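PDB 5T8V: sister chromatid cohesion protein from Chaetomium thermophilum, which probably loads cohesin onto chromatin as a member of the SCC2/Nipped-B family, here represented by its C-terminal helical-repeat part. Local coordinates for residues 1247-1252 with 1284-1289; 1299-1304 with 1382-1387. All blocks are in the same frame, centred on the assembly; numbering follows the deposited sequence.

Contact 1. Residues 1247-1252 with 1284-1289; sequences KFLEKL and AFFEYV
L1249 of helix 1243-1254 touches both F1286 and Y1288 with its two methyl branches. CD1 lies at the edge of the Y1288 ring, near its plane, 3.8 Å from CE1. CD2 lies 4.1 Å from F1286 CE2 and as far from Y1288 CE1. With CG beside the backbone N, anti to the carbonyl carbon (chi1 -63°), both methyls face the loop's two rings. One turn on, L1252 meets F1286 from the opposite direction. Its CD1 also lies 4.1 Å from F1286 CE2, and it approaches the ring obliquely, as L1249 CD2 does. One corner of the phenyl ring is therefore shared by two leucines.

The two aromatic residues also pack on each other. F1286 CB lies over a face of the Y1288 ring, 3.4 Å above its plane and toward its rim, while Y1288 OH lies at the edge of the F1286 ring, in its plane. The hydroxyl of the buried tyrosine is hydrogen-bonded to the carbonyl O of L1283, in helix 1271-1284.

This is an apolar contact of a helix with an interhelical loop, within the Sister chromatid cohesion C-terminus region of a HEAT-repeat protein. The loop leads into helix 1291-1319, whose L1297 touches both L1249 and Y1288. M1234 of helix 1231-1240 touches L1249 and F1286, and I1204 of helix 1200-1213 packs on L1252.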
loop_
_atom_site.group_PDB
_atom_site.type_symbol
_atom_site.label_atom_id
_atom_site.label_comp_id
_atom_site.label_asym_id
_atom_site.label_seq_id
_atom_site.Cartn_x
_atom_site.Cartn_y
_atom_site.Cartn_z
ATOM N N LYS A 1247 8.608 -41.403 -7.819
ATOM C CA LYS A 1247 8.480 -42.455 -8.819
ATOM C C LYS A 1247 7.589 -42.013 -9.971
ATOM O O LYS A 1247 7.880 -42.307 -11.136
ATOM C CB LYS A 1247 7.937 -43.734 -8.179
ATOM C CG LYS A 1247 7.938 -44.944 -9.110
ATOM C CD LYS A 1247 9.346 -45.286 -9.597
ATOM C CE LYS A 1247 9.357 -46.531 -10.465
ATOM N NZ LYS A 1247 8.581 -46.343 -11.724
ATOM N N PHE A 1248 6.504 -41.295 -9.669
ATOM C CA PHE A 1248 5.646 -40.788 -10.733
ATOM C C PHE A 1248 6.474 -40.031 -11.762
ATOM O O PHE A 1248 6.456 -40.352 -12.956
ATOM C CB PHE A 1248 4.547 -39.895 -10.154
ATOM C CG PHE A 1248 3.730 -39.193 -11.200
ATOM C CD1 PHE A 1248 2.815 -39.891 -11.967
ATOM C CD2 PHE A 1248 3.881 -37.833 -11.417
ATOM C CE1 PHE A 1248 2.064 -39.248 -12.932
ATOM C CE2 PHE A 1248 3.133 -37.183 -12.379
ATOM C CZ PHE A 1248 2.223 -37.892 -13.139
ATOM N N LEU A 1249 7.226 -39.028 -11.305
ATOM C CA LEU A 1249 8.155 -38.335 -12.191
ATOM C C LEU A 1249 9.014 -39.334 -12.952
ATOM O O LEU A 1249 9.091 -39.296 -14.186
ATOM C CB LEU A 1249 9.031 -37.373 -11.385
ATOM C CG LEU A 1249 8.314 -36.222 -10.675
ATOM C CD1 LEU A 1249 9.305 -35.414 -9.852
ATOM C CD2 LEU A 1249 7.594 -35.328 -11.676
ATOM N N GLU A 1250 9.654 -40.256 -12.231
ATOM C CA GLU A 1250 10.472 -41.259 -12.899
ATOM C C GLU A 1250 9.659 -42.008 -13.946
ATOM O O GLU A 1250 10.119 -42.198 -15.080
ATOM C CB GLU A 1250 11.062 -42.223 -11.872
ATOM C CG GLU A 1250 12.092 -41.575 -10.962
ATOM C CD GLU A 1250 12.746 -42.563 -10.018
ATOM O OE1 GLU A 1250 12.168 -43.649 -9.796
ATOM O OE2 GLU A 1250 13.840 -42.255 -9.501
ATOM N N LYS A 1251 8.433 -42.412 -13.601
ATOM C CA LYS A 1251 7.598 -43.109 -14.571
ATOM C C LYS A 1251 7.395 -42.260 -15.819
ATOM O O LYS A 1251 7.478 -42.769 -16.944
ATOM C CB LYS A 1251 6.256 -43.487 -13.942
ATOM C CG LYS A 1251 5.317 -44.269 -14.866
ATOM C CD LYS A 1251 6.004 -45.449 -15.560
ATOM C CE LYS A 1251 6.612 -46.440 -14.571
ATOM N NZ LYS A 1251 5.582 -47.131 -13.741
ATOM N N LEU A 1252 7.143 -40.959 -15.644
ATOM C CA LEU A 1252 7.079 -40.063 -16.794
ATOM C C LEU A 1252 8.306 -40.242 -17.673
ATOM O O LEU A 1252 8.194 -40.495 -18.878
ATOM C CB LEU A 1252 6.959 -38.609 -16.332
ATOM C CG LEU A 1252 5.566 -38.101 -15.970
ATOM C CD1 LEU A 1252 5.668 -36.809 -15.177
ATOM C CD2 LEU A 1252 4.751 -37.889 -17.232
ATOM N N ALA A 1284 9.444 -29.506 -17.805
ATOM C CA ALA A 1284 10.061 -28.183 -17.760
ATOM C C ALA A 1284 9.535 -27.359 -16.589
ATOM O O ALA A 1284 10.308 -26.730 -15.858
ATOM C CB ALA A 1284 9.821 -27.449 -19.080
ATOM N N PHE A 1285 8.218 -27.358 -16.392
ATOM C CA PHE A 1285 7.575 -26.566 -15.350
ATOM C C PHE A 1285 6.651 -27.470 -14.554
ATOM O O PHE A 1285 5.834 -28.186 -15.139
ATOM C CB PHE A 1285 6.789 -25.402 -15.958
ATOM C CG PHE A 1285 7.283 -24.983 -17.317
ATOM C CD1 PHE A 1285 8.284 -24.032 -17.446
ATOM C CD2 PHE A 1285 6.751 -25.545 -18.466
ATOM C CE1 PHE A 1285 8.740 -23.649 -18.696
ATOM C CE2 PHE A 1285 7.202 -25.167 -19.717
ATOM C CZ PHE A 1285 8.198 -24.218 -19.832
ATOM N N PHE A 1286 6.774 -27.443 -13.227
ATOM C CA PHE A 1286 5.973 -28.336 -12.396
ATOM C C PHE A 1286 5.780 -27.833 -10.970
ATOM O O PHE A 1286 4.946 -28.369 -10.233
ATOM C CB PHE A 1286 6.623 -29.727 -12.345
ATOM C CG PHE A 1286 5.875 -30.798 -13.104
ATOM C CD1 PHE A 1286 4.489 -30.821 -13.145
ATOM C CD2 PHE A 1286 6.572 -31.794 -13.768
ATOM C CE1 PHE A 1286 3.817 -31.810 -13.842
ATOM C CE2 PHE A 1286 5.905 -32.785 -14.464
ATOM C CZ PHE A 1286 4.526 -32.793 -14.500
ATOM N N GLU A 1287 6.538 -26.817 -10.559
ATOM C CA GLU A 1287 6.522 -26.348 -9.176
ATOM C C GLU A 1287 6.879 -27.490 -8.221
ATOM O O GLU A 1287 6.095 -27.893 -7.358
ATOM C CB GLU A 1287 5.162 -25.733 -8.815
ATOM C CG GLU A 1287 4.978 -24.291 -9.261
ATOM C CD GLU A 1287 5.880 -23.327 -8.513
ATOM O OE1 GLU A 1287 7.102 -23.323 -8.772
ATOM O OE2 GLU A 1287 5.366 -22.575 -7.658
ATOM N N TYR A 1288 8.090 -28.013 -8.399
ATOM C CA TYR A 1288 8.583 -29.073 -7.532
ATOM C C TYR A 1288 8.714 -28.558 -6.102
ATOM O O TYR A 1288 9.022 -27.387 -5.866
ATOM C CB TYR A 1288 9.931 -29.588 -8.040
ATOM C CG TYR A 1288 9.900 -30.062 -9.477
ATOM C CD1 TYR A 1288 9.580 -31.377 -9.789
ATOM C CD2 TYR A 1288 10.190 -29.194 -10.522
ATOM C CE1 TYR A 1288 9.549 -31.813 -11.101
ATOM C CE2 TYR A 1288 10.162 -29.619 -11.836
ATOM C CZ TYR A 1288 9.843 -30.930 -12.120
ATOM O OH TYR A 1288 9.812 -31.359 -13.428
ATOM N N VAL A 1289 8.477 -29.450 -5.140
ATOM C CA VAL A 1289 8.436 -29.079 -3.729
ATOM C C VAL A 1289 9.645 -29.584 -2.955
ATOM O O VAL A 1289 9.768 -29.285 -1.759
ATOM C CB VAL A 1289 7.128 -29.558 -3.066
ATOM C CG1 VAL A 1289 7.132 -31.070 -2.842
ATOM C CG2 VAL A 1289 6.863 -28.798 -1.764
#

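Contact 2. Residues 1299-1304 with 1382-1387; sequences AAMERL and TYLRRL
Helix-to-helix packing in the C-terminal part of this HEAT-repeat protein brings helix 1291-1319 against the last turns of helix 1364-1387. The segments meet through two pairs of side chains, one apolar and one charged. M1301 and L1384 make the apolar pair. The methionine methyl CE comes 3.9 Å from L1384 CD1, and the two side chains cross at about a right angle. M1301 bends at its last torsion (chi3 -67°), which brings CE to L1384. Both residues are buried.

E1302 and R1385 make the charged pair beside it. E1302 is extended beyond CG, whereas R1385 folds at chi2 and chi3. The oxygen OE2 stands over the centre of one guanidinium face, 4.1 Å from R1385 CZ. The carboxylate and guanidinium planes are 71° apart. No N-H of R1385 points at this oxygen, and its distance to R1385 NE is 4.2 Å. Any attraction within this pair is probably one of charge alone. E1302 OE2 has its salt bridge elsewhere, with NH2 of R1381, on the same helix as R1385. Two arginines thus lie near one carboxylate oxygen, which would probably favour its ionised form.

The pairing continues along both helices. I1377 and R1381 touch M1301, and W1378 touches E1302. From helix 1291-1319, I1294 and V1298 pack on L1384, and V1298 also touches R1385. V1253 of helix 1243-1254 packs on M1301 and A1300.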
loop_
_atom_site.group_PDB
_atom_site.type_symbol
_atom_site.label_atom_id
_atom_site.label_comp_id
_atom_site.label_asym_id
_atom_site.label_seq_id
_atom_site.Cartn_x
_atom_site.Cartn_y
_atom_site.Cartn_z
ATOM N N ALA A 1299 18.249 -37.051 -12.658
ATOM C CA ALA A 1299 19.051 -38.268 -12.634
ATOM C C ALA A 1299 18.467 -39.317 -13.570
ATOM O O ALA A 1299 19.204 -39.987 -14.304
ATOM C CB ALA A 1299 19.141 -38.808 -11.206
ATOM N N ALA A 1300 17.142 -39.467 -13.566
ATOM C CA ALA A 1300 16.504 -40.431 -14.456
ATOM C C ALA A 1300 16.605 -39.991 -15.910
ATOM O O ALA A 1300 16.743 -40.829 -16.810
ATOM C CB ALA A 1300 15.042 -40.625 -14.056
ATOM N N MET A 1301 16.536 -38.681 -16.164
ATOM C CA MET A 1301 16.655 -38.186 -17.531
ATOM C C MET A 1301 18.070 -38.380 -18.063
ATOM O O MET A 1301 18.258 -38.821 -19.202
ATOM C CB MET A 1301 16.250 -36.713 -17.592
ATOM C CG MET A 1301 14.783 -36.463 -17.269
ATOM S SD MET A 1301 14.241 -34.777 -17.626
ATOM C CE MET A 1301 15.172 -33.844 -16.418
ATOM N N GLU A 1302 19.081 -38.058 -17.252
ATOM C CA GLU A 1302 20.460 -38.326 -17.647
ATOM C C GLU A 1302 20.689 -39.819 -17.857
ATOM O O GLU A 1302 21.384 -40.223 -18.797
ATOM C CB GLU A 1302 21.424 -37.781 -16.593
ATOM C CG GLU A 1302 21.422 -36.267 -16.466
ATOM C CD GLU A 1302 22.246 -35.781 -15.287
ATOM O OE1 GLU A 1302 22.811 -36.630 -14.565
ATOM O OE2 GLU A 1302 22.329 -34.552 -15.083
ATOM N N ARG A 1303 20.113 -40.653 -16.989
ATOM C CA ARG A 1303 20.273 -42.097 -17.127
ATOM C C ARG A 1303 19.676 -42.588 -18.440
ATOM O O ARG A 1303 20.315 -43.338 -19.189
ATOM C CB ARG A 1303 19.630 -42.801 -15.929
ATOM C CG ARG A 1303 19.848 -44.307 -15.890
ATOM C CD ARG A 1303 19.560 -44.886 -14.507
ATOM N NE ARG A 1303 18.222 -44.543 -14.022
ATOM C CZ ARG A 1303 17.946 -43.576 -13.149
ATOM N NH1 ARG A 1303 18.912 -42.826 -12.630
ATOM N NH2 ARG A 1303 16.689 -43.359 -12.785
ATOM N N LEU A 1304 18.448 -42.162 -18.745
ATOM C CA LEU A 1304 17.808 -42.562 -19.995
ATOM C C LEU A 1304 18.608 -42.083 -21.200
ATOM O O LEU A 1304 18.932 -42.868 -22.099
ATOM C CB LEU A 1304 16.381 -42.013 -20.049
ATOM C CG LEU A 1304 15.688 -42.061 -21.415
ATOM C CD1 LEU A 1304 15.650 -43.482 -21.967
ATOM C CD2 LEU A 1304 14.284 -41.486 -21.316
ATOM N N THR A 1382 19.023 -29.396 -18.885
ATOM C CA THR A 1382 19.835 -28.213 -18.627
ATOM C C THR A 1382 18.980 -27.074 -18.090
ATOM O O THR A 1382 19.388 -26.363 -17.161
ATOM C CB THR A 1382 20.558 -27.778 -19.903
ATOM O OG1 THR A 1382 19.595 -27.436 -20.909
ATOM C CG2 THR A 1382 21.459 -28.890 -20.421
ATOM N N TYR A 1383 17.785 -26.889 -18.657
ATOM C CA TYR A 1383 16.904 -25.828 -18.182
ATOM C C TYR A 1383 16.596 -25.989 -16.698
ATOM O O TYR A 1383 16.490 -24.997 -15.970
ATOM C CB TYR A 1383 15.610 -25.811 -18.993
ATOM C CG TYR A 1383 14.560 -24.886 -18.421
ATOM C CD1 TYR A 1383 14.679 -23.508 -18.543
ATOM C CD2 TYR A 1383 13.452 -25.391 -17.755
ATOM C CE1 TYR A 1383 13.723 -22.658 -18.020
ATOM C CE2 TYR A 1383 12.489 -24.550 -17.229
ATOM C CZ TYR A 1383 12.629 -23.184 -17.364
ATOM O OH TYR A 1383 11.674 -22.342 -16.840
ATOM N N LEU A 1384 16.445 -27.230 -16.231
ATOM C CA LEU A 1384 16.191 -27.459 -14.812
ATOM C C LEU A 1384 17.455 -27.251 -13.987
ATOM O O LEU A 1384 17.409 -26.646 -12.910
ATOM C CB LEU A 1384 15.642 -28.869 -14.593
ATOM C CG LEU A 1384 14.278 -29.214 -15.201
ATOM C CD1 LEU A 1384 13.853 -30.610 -14.768
ATOM C CD2 LEU A 1384 13.214 -28.192 -14.826
ATOM N N ARG A 1385 18.594 -27.748 -14.475
ATOM C CA ARG A 1385 19.846 -27.596 -13.742
ATOM C C ARG A 1385 20.164 -26.126 -13.503
ATOM O O ARG A 1385 20.650 -25.757 -12.428
ATOM C CB ARG A 1385 20.983 -28.275 -14.505
ATOM C CG ARG A 1385 20.768 -29.763 -14.750
ATOM C CD ARG A 1385 21.033 -30.592 -13.506
ATOM N NE ARG A 1385 22.460 -30.808 -13.283
ATOM C CZ ARG A 1385 22.960 -31.593 -12.333
ATOM N NH1 ARG A 1385 24.274 -31.728 -12.211
ATOM N NH2 ARG A 1385 22.152 -32.243 -11.506
ATOM N N ARG A 1386 19.895 -25.270 -14.492
ATOM C CA ARG A 1386 20.136 -23.843 -14.314
ATOM C C ARG A 1386 18.974 -23.151 -13.612
ATOM O O ARG A 1386 19.179 -22.129 -12.948
ATOM C CB ARG A 1386 20.399 -23.179 -15.667
ATOM C CG ARG A 1386 20.689 -21.686 -15.567
ATOM C CD ARG A 1386 21.947 -21.292 -16.328
ATOM N NE ARG A 1386 22.363 -19.927 -16.018
ATOM C CZ ARG A 1386 23.467 -19.351 -16.485
ATOM N NH1 ARG A 1386 24.282 -20.017 -17.292
ATOM N NH2 ARG A 1386 23.758 -18.103 -16.142
ATOM N N LEU A 1387 17.760 -23.690 -13.735
ATOM C CA LEU A 1387 16.595 -23.065 -13.119
ATOM C C LEU A 1387 16.585 -23.217 -11.605
ATOM O O LEU A 1387 15.845 -22.493 -10.929
ATOM C CB LEU A 1387 15.311 -23.658 -13.707
ATOM C CG LEU A 1387 13.990 -23.202 -13.079
ATOM C CD1 LEU A 1387 13.824 -21.697 -13.208
ATOM C CD2 LEU A 1387 12.816 -23.922 -13.716
#

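The contacts follow in series along the chain: both segments of contact 1 precede those of contact 2. Their centres are about 11 Å apart, on the same side of the chain's centre. Helix 1291-1319 connects them, since the loop of contact 1 leads into it and contact 2 lies on it. They also touch directly: the carbonyl O of A1284 packs 3.4 Å from CE2 of Y1383. Helix 1243-1254, which carries one side of contact 1, also packs on helix 1291-1319. The two contacts therefore belong to one continuous packed region of the C-terminal part, where helix 1364-1387 is joined to helices that come earlier in the chain.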